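Side-chain contacts in pyruvate kinase 1 (Trypanosoma brucei brucei, PDB 4KCT), which catalyses the transfer of phosphate from phosphoenolpyruvate to ADP, giving pyruvate and ATP, and also has an intrinsic oxaloacetate decarboxylase activity: residues A[100-103]-A[104-108]; A[109-113]-A[114-118]; A[130-133]-A[134-138]. All coordinates share one frame; numbering follows the deposited sequence.

Contact 1: A[100-103]-A[104-108]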
loop_
_atom_site.group_PDB
_atom_site.type_symbol
_atom_site.label_atom_id
_atom_site.label_comp_id
_atom_site.label_asym_id
_atom_site.label_seq_id
_atom_site.Cartn_x
_atom_site.Cartn_y
_atom_site.Cartn_z
ATOM N N VAL A 100 -22.511 36.751 -43.573
ATOM C CA VAL A 100 -22.969 35.663 -44.443
ATOM C C VAL A 100 -23.569 34.557 -43.578
ATOM O O VAL A 100 -23.056 34.261 -42.494
ATOM C CB VAL A 100 -21.795 35.059 -45.255
ATOM C CG1 VAL A 100 -22.178 33.702 -45.809
ATOM C CG2 VAL A 100 -21.391 35.996 -46.389
ATOM N N SER A 101 -24.647 33.943 -44.057
ATOM C CA SER A 101 -25.284 32.843 -43.324
ATOM C C SER A 101 -25.098 31.496 -44.022
ATOM O O SER A 101 -25.253 31.394 -45.241
ATOM C CB SER A 101 -26.775 33.127 -43.122
ATOM O OG SER A 101 -26.954 34.201 -42.223
ATOM N N PHE A 102 -24.711 30.483 -43.250
ATOM C CA PHE A 102 -24.483 29.142 -43.789
ATOM C C PHE A 102 -25.502 28.173 -43.220
ATOM O O PHE A 102 -25.948 28.324 -42.076
ATOM C CB PHE A 102 -23.077 28.644 -43.441
ATOM C CG PHE A 102 -21.966 29.488 -44.021
ATOM C CD1 PHE A 102 -21.400 29.164 -45.245
ATOM C CD2 PHE A 102 -21.452 30.571 -43.309
ATOM C CE1 PHE A 102 -20.364 29.918 -45.767
ATOM C CE2 PHE A 102 -20.409 31.320 -43.820
ATOM C CZ PHE A 102 -19.861 30.991 -45.055
ATOM N N ALA A 103 -25.793 27.124 -43.985
ATOM C CA ALA A 103 -26.676 26.057 -43.533
ATOM C C ALA A 103 -25.950 24.722 -43.660
ATOM O O ALA A 103 -25.031 24.592 -44.470
ATOM C CB ALA A 103 -27.960 26.052 -44.365
ATOM N N PRO A 104 -26.342 23.729 -42.841
ATOM C CA PRO A 104 -25.738 22.393 -42.964
ATOM C C PRO A 104 -25.732 21.933 -44.411
ATOM O O PRO A 104 -26.695 22.182 -45.147
ATOM C CB PRO A 104 -26.680 21.498 -42.129
ATOM C CG PRO A 104 -27.442 22.442 -41.252
ATOM C CD PRO A 104 -27.579 23.708 -42.037
ATOM N N GLY A 105 -24.641 21.307 -44.833
ATOM C CA GLY A 105 -24.538 20.779 -46.191
ATOM C C GLY A 105 -24.003 21.785 -47.200
ATOM O O GLY A 105 -23.579 21.406 -48.284
ATOM N N ASP A 106 -24.002 23.067 -46.850
ATOM C CA ASP A 106 -23.346 24.072 -47.696
ATOM C C ASP A 106 -21.888 23.679 -47.918
ATOM O O ASP A 106 -21.209 23.202 -46.998
ATOM C CB ASP A 106 -23.405 25.467 -47.052
ATOM C CG ASP A 106 -24.755 26.138 -47.223
ATOM O OD1 ASP A 106 -25.623 25.553 -47.900
ATOM O OD2 ASP A 106 -24.962 27.230 -46.637
ATOM N N ILE A 107 -21.425 23.855 -49.145
ATOM C CA ILE A 107 -20.043 23.564 -49.500
ATOM C C ILE A 107 -19.334 24.898 -49.722
ATOM O O ILE A 107 -19.830 25.751 -50.467
ATOM C CB ILE A 107 -19.973 22.713 -50.780
ATOM C CG1 ILE A 107 -20.630 21.340 -50.556
ATOM C CG2 ILE A 107 -18.534 22.572 -51.271
ATOM C CD1 ILE A 107 -19.936 20.485 -49.513
ATOM N N VAL A 108 -18.275 25.142 -48.956
ATOM C CA VAL A 108 -17.608 26.446 -48.966
ATOM C C VAL A 108 -16.102 26.234 -49.121
ATOM O O VAL A 108 -15.546 25.285 -48.567
ATOM C CB VAL A 108 -17.924 27.251 -47.673
ATOM C CG1 VAL A 108 -17.457 26.496 -46.437
ATOM C CG2 VAL A 108 -17.305 28.646 -47.718
#

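Contact 2: A[109-113]-A[114-118]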
loop_
_atom_site.group_PDB
_atom_site.type_symbol
_atom_site.label_atom_id
_atom_site.label_comp_id
_atom_site.label_asym_id
_atom_site.label_seq_id
_atom_site.Cartn_x
_atom_site.Cartn_y
_atom_site.Cartn_z
ATOM N N CYS A 109 -15.475 27.016 -49.998
ATOM C CA CYS A 109 -14.046 26.981 -50.118
ATOM C C CYS A 109 -13.411 27.964 -49.136
ATOM O O CYS A 109 -13.904 29.082 -48.964
ATOM C CB CYS A 109 -13.610 27.277 -51.563
ATOM S SG CYS A 109 -13.772 25.837 -52.656
ATOM N N VAL A 110 -12.431 27.485 -48.371
ATOM C CA VAL A 110 -11.675 28.360 -47.514
ATOM C C VAL A 110 -10.279 28.509 -48.085
ATOM O O VAL A 110 -9.703 27.547 -48.592
ATOM C CB VAL A 110 -11.631 27.862 -46.046
ATOM C CG1 VAL A 110 -13.042 27.815 -45.477
ATOM C CG2 VAL A 110 -10.989 26.479 -45.963
ATOM N N THR A 111 -9.818 29.746 -48.169
ATOM C CA THR A 111 -8.564 30.033 -48.883
ATOM C C THR A 111 -7.597 30.841 -48.024
ATOM O O THR A 111 -8.020 31.613 -47.138
ATOM C CB THR A 111 -8.831 30.776 -50.216
ATOM O OG1 THR A 111 -7.604 30.944 -50.924
ATOM C CG2 THR A 111 -9.486 32.163 -49.962
ATOM N N THR A 112 -6.296 30.623 -48.233
ATOM C CA THR A 112 -5.277 31.451 -47.600
ATOM C C THR A 112 -4.732 32.491 -48.617
ATOM O O THR A 112 -3.778 33.202 -48.338
ATOM C CB THR A 112 -4.120 30.581 -47.058
ATOM O OG1 THR A 112 -3.546 29.826 -48.140
ATOM C CG2 THR A 112 -4.660 29.598 -46.019
ATOM N N ASP A 113 -5.363 32.556 -49.788
ATOM C CA ASP A 113 -5.069 33.613 -50.789
ATOM C C ASP A 113 -5.598 34.963 -50.317
ATOM O O ASP A 113 -6.791 35.165 -50.270
ATOM C CB ASP A 113 -5.716 33.248 -52.130
ATOM C CG ASP A 113 -5.301 34.193 -53.273
ATOM O OD1 ASP A 113 -4.766 35.283 -53.009
ATOM O OD2 ASP A 113 -5.573 33.838 -54.424
ATOM N N PRO A 114 -4.693 35.897 -49.982
ATOM C CA PRO A 114 -5.113 37.159 -49.380
ATOM C C PRO A 114 -5.859 38.075 -50.363
ATOM O O PRO A 114 -6.527 39.014 -49.922
ATOM C CB PRO A 114 -3.789 37.794 -48.908
ATOM C CG PRO A 114 -2.729 37.155 -49.755
ATOM C CD PRO A 114 -3.220 35.756 -50.029
ATOM N N ALA A 115 -5.951 37.671 -51.640
ATOM C CA ALA A 115 -6.853 38.381 -52.570
ATOM C C ALA A 115 -8.291 38.394 -52.028
ATOM O O ALA A 115 -9.054 39.325 -52.290
ATOM C CB ALA A 115 -6.818 37.761 -53.954
ATOM N N TYR A 116 -8.656 37.347 -51.289
ATOM C CA TYR A 116 -10.045 37.143 -50.877
ATOM C C TYR A 116 -10.340 37.713 -49.480
ATOM O O TYR A 116 -11.451 37.554 -48.946
ATOM C CB TYR A 116 -10.419 35.653 -50.941
ATOM C CG TYR A 116 -10.521 35.141 -52.354
ATOM C CD1 TYR A 116 -11.685 35.307 -53.084
ATOM C CD2 TYR A 116 -9.391 34.660 -53.019
ATOM C CE1 TYR A 116 -11.742 34.966 -54.433
ATOM C CE2 TYR A 116 -9.439 34.320 -54.364
ATOM C CZ TYR A 116 -10.623 34.457 -55.056
ATOM O OH TYR A 116 -10.687 34.063 -56.373
ATOM N N GLU A 117 -9.354 38.390 -48.904
ATOM C CA GLU A 117 -9.420 38.783 -47.502
ATOM C C GLU A 117 -10.658 39.640 -47.195
ATOM O O GLU A 117 -11.246 39.548 -46.098
ATOM C CB GLU A 117 -8.150 39.545 -47.121
ATOM C CG GLU A 117 -8.197 40.161 -45.742
ATOM C CD GLU A 117 -6.959 40.973 -45.434
ATOM O OE1 GLU A 117 -6.115 41.157 -46.344
ATOM O OE2 GLU A 117 -6.825 41.425 -44.280
ATOM N N LYS A 118 -11.035 40.508 -48.136
ATOM C CA LYS A 118 -12.059 41.500 -47.841
ATOM C C LYS A 118 -13.404 41.228 -48.479
ATOM O O LYS A 118 -14.338 42.010 -48.303
ATOM C CB LYS A 118 -11.564 42.919 -48.158
ATOM C CG LYS A 118 -10.320 43.300 -47.368
ATOM C CD LYS A 118 -9.885 44.723 -47.672
ATOM C CE LYS A 118 -8.510 45.028 -47.088
ATOM N NZ LYS A 118 -8.003 46.344 -47.587
#

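Contact 3: A[130-133]-A[134-138]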
loop_
_atom_site.group_PDB
_atom_site.type_symbol
_atom_site.label_atom_id
_atom_site.label_comp_id
_atom_site.label_asym_id
_atom_site.label_seq_id
_atom_site.Cartn_x
_atom_site.Cartn_y
_atom_site.Cartn_z
ATOM N N PRO A 130 -1.239 31.051 -43.247
ATOM C CA PRO A 130 -0.740 30.627 -44.567
ATOM C C PRO A 130 -0.475 29.151 -44.679
ATOM O O PRO A 130 -0.616 28.594 -45.745
ATOM C CB PRO A 130 0.577 31.400 -44.716
ATOM C CG PRO A 130 0.373 32.640 -43.915
ATOM C CD PRO A 130 -0.578 32.293 -42.787
ATOM N N GLN A 131 -0.164 28.497 -43.562
ATOM C CA GLN A 131 0.082 27.056 -43.571
ATOM C C GLN A 131 -1.184 26.203 -43.484
ATOM O O GLN A 131 -1.107 25.004 -43.212
ATOM C CB GLN A 131 1.043 26.682 -42.457
ATOM C CG GLN A 131 2.463 27.189 -42.691
ATOM C CD GLN A 131 3.136 26.436 -43.810
ATOM O OE1 GLN A 131 2.970 25.216 -43.938
ATOM N NE2 GLN A 131 3.790 27.169 -44.706
ATOM N N LEU A 132 -2.351 26.818 -43.678
ATOM C CA LEU A 132 -3.618 26.108 -43.441
ATOM C C LEU A 132 -3.682 24.734 -44.155
ATOM O O LEU A 132 -4.098 23.742 -43.561
ATOM C CB LEU A 132 -4.819 26.971 -43.855
ATOM C CG LEU A 132 -6.199 26.322 -43.731
ATOM C CD1 LEU A 132 -6.558 26.153 -42.263
ATOM C CD2 LEU A 132 -7.252 27.157 -44.442
ATOM N N THR A 133 -3.262 24.672 -45.419
ATOM C CA THR A 133 -3.442 23.430 -46.194
ATOM C C THR A 133 -2.423 22.368 -45.840
ATOM O O THR A 133 -2.569 21.225 -46.237
ATOM C CB THR A 133 -3.396 23.659 -47.723
ATOM O OG1 THR A 133 -2.114 24.184 -48.086
ATOM C CG2 THR A 133 -4.484 24.624 -48.165
ATOM N N ASN A 134 -1.399 22.738 -45.079
ATOM C CA ASN A 134 -0.536 21.741 -44.446
ATOM C C ASN A 134 -1.034 21.297 -43.093
ATOM O O ASN A 134 -0.697 20.226 -42.642
ATOM C CB ASN A 134 0.892 22.259 -44.310
ATOM C CG ASN A 134 1.544 22.475 -45.643
ATOM O OD1 ASN A 134 1.242 21.769 -46.599
ATOM N ND2 ASN A 134 2.348 23.525 -45.750
ATOM N N ALA A 135 -1.729 22.183 -42.393
ATOM C CA ALA A 135 -2.112 21.925 -41.008
ATOM C C ALA A 135 -3.295 20.970 -40.927
ATOM O O ALA A 135 -3.362 20.150 -40.029
ATOM C CB ALA A 135 -2.439 23.223 -40.297
ATOM N N VAL A 136 -4.285 21.159 -41.799
ATOM C CA VAL A 136 -5.508 20.364 -41.732
ATOM C C VAL A 136 -5.728 19.528 -42.991
ATOM O O VAL A 136 -5.613 20.024 -44.108
ATOM C CB VAL A 136 -6.764 21.222 -41.406
ATOM C CG1 VAL A 136 -7.020 22.235 -42.489
ATOM C CG2 VAL A 136 -7.986 20.329 -41.238
ATOM N N ARG A 137 -6.076 18.262 -42.785
ATOM C CA ARG A 137 -6.174 17.278 -43.853
ATOM C C ARG A 137 -7.655 16.958 -44.118
ATOM O O ARG A 137 -8.502 17.136 -43.229
ATOM C CB ARG A 137 -5.441 15.994 -43.438
ATOM C CG ARG A 137 -3.976 15.930 -43.847
ATOM C CD ARG A 137 -3.352 17.309 -43.909
ATOM N NE ARG A 137 -1.923 17.278 -43.610
ATOM C CZ ARG A 137 -0.964 17.304 -44.531
ATOM N NH1 ARG A 137 0.310 17.282 -44.164
ATOM N NH2 ARG A 137 -1.277 17.366 -45.820
ATOM N N PRO A 138 -7.971 16.456 -45.330
ATOM C CA PRO A 138 -9.335 16.018 -45.617
ATOM C C PRO A 138 -9.866 15.127 -44.489
ATOM O O PRO A 138 -9.122 14.314 -43.952
ATOM C CB PRO A 138 -9.170 15.207 -46.904
ATOM C CG PRO A 138 -8.001 15.838 -47.581
ATOM C CD PRO A 138 -7.061 16.216 -46.469
HETATM O O HOH W 1 -5.033 19.713 -46.628
#

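Contact 1: A[100-103]-A[104-108]
Asp106 folds its carboxylate back under the backbone of Ala103, where OD2 accepts the Ala103 N-H at 2.8 Å. The bond is nearly straight at the hydrogen (167°), but the N-H comes down on OD2 from well above the carboxylate plane, 62° out of it. Asp106 CG stands beside its own backbone N and anti to its carbonyl carbon (chi1 -79°), which swings the acid toward residue 103 and brings OD2 within 4.0 Å of Phe102 CB. The return bond runs through the main chain, from Asp106 N to Ala103 O at 3.0 Å, and closes a type II beta turn. Pro104 and Gly105 occupy its two central positions; the backbone of Gly105 has a positive phi at which a side chain would jam against the preceding carbonyl O. On the two arms of the turn, Phe102 before it and Val108 after it cross at about a right angle, Phe102 CE1 touching Val108 CG2 at 3.8 Å. Val100 CG1 lies 3.5 Å above one face of the same ring, offset toward its rim. The turn joins strand 99-102, paired antiparallel with 170-173, to strand 107-111, paired with 161-166. Phe102 reaches Leu172 and Val166 on these partners, and Phe125 of strand 124-126 packs against both Phe102 and Val108.

Contact 2: A[109-113]-A[114-118]
Asp113 meets the turn that follows it with two hydrogen bonds, one from its side chain and one from its main chain. Its OD1 accepts from Ala115 N at 3.0 Å, the N-H approaching from above the carboxylate plane. With CG anti to the Asp113 backbone N (chi1 -172°), the acid is carried forward past Pro114 N to reach that amide. Asp113 O takes the N-H of Tyr116, also at 3.0 Å and almost straight (171°). A third bond lies within 109-113: Asp113 N donates to Thr111 OG1 at 3.0 Å, and the same hydroxyl is hydrogen-bonded to Arg160 O. Apolar contact comes from Thr111 CG2, which touches Tyr116 CB at 3.7 Å and ring atom CD2 at 3.9 Å, the two side chains crossing at about a right angle. The aspartate is turned steeply against the tyrosine, carboxylate and ring planes 81° apart, with OD2 3.9 Å from CE2. Asp113 O sits at the ring edge, close to its plane. Among the charged groups, Lys124 makes a cation-pi contact with Tyr116, and Glu117 forms a salt bridge with Arg175. Strand 107-111 thus ends in two consecutive side-chain turns, an ST turn at Thr111 and an Asx turn at Asp113, the second leading into the 3-10 turn that starts at Pro114.

Contact 3: A[130-133]-A[134-138]
The carboxamides of Gln131 and Asn134 meet with their planes 32° apart, at the start of the single-turn helix 132-135, where Gln131 holds the N-cap position. Asn134 ND2 donates to Gln131 OE1 at 2.6 Å. The acceptor lies in the amide plane of Asn134, only 2° out of it, whereas the donor is tilted from the carbonyl plane of Gln131. The glutamine chain bends at chi2 (-71°), which curls its amide back over the helix start rather than letting it extend away. The third flat group is the guanidinium of Arg137: Asn134 O lies 3.0 Å above one face, offset toward the rim, and Thr133 O approaches NH2 obliquely.

In the main chain, Gln131 O is gripped by two backbone donors. Ala135 N comes in nearly end-on to this carbonyl, while Asn134 N bonds from above its plane. Leu132 O accepts from Val136 N at 3.1 Å and weakly from Ala135 N, so the helical pattern runs on to the residue at which the backbone leaves helical angles. On the buried side, Leu132 and Val136 lie side by side and point the same way, with Leu132 CD1 4.0 Å from Val136 CG1. Both rest on Leu162 of strand 161-166; Leu132 also touches Leu180, and Val136 touches Val153 of strand 149-158. The hydroxyl of Thr133, a neighbour of Leu162 as well, is tied to Asp159 O. Helix 132-135 is thereby packed onto the sheet of the domain inserted after the third strand of the TIM barrel. At the helix end one water donates to two carbonyl oxygens, Thr133 O at 2.9 Å and Val136 O at 2.6 Å.

In the fold
All three contacts belong to the lid-like B domain of pyruvate kinase, well to one side of the chain's centre. Contacts 1 and 2 adjoin in sequence and share strand 107-111, one at its start and the other at its end, with centres about 17 Å apart. In each an aspartate fastens an exposed turn, while Phe102 and Val108, or Thr111, are buried. Contact 3 instead has neutral amides on its exposed side, Leu132, Thr133 and Val136 on its buried side, and a water bridging carbonyl oxygens at the helix end. It touches contact 2 by packing alone, Thr112 and Val110 against Leu132; the nearest atoms of contacts 1 and 3 are about 9 Å apart.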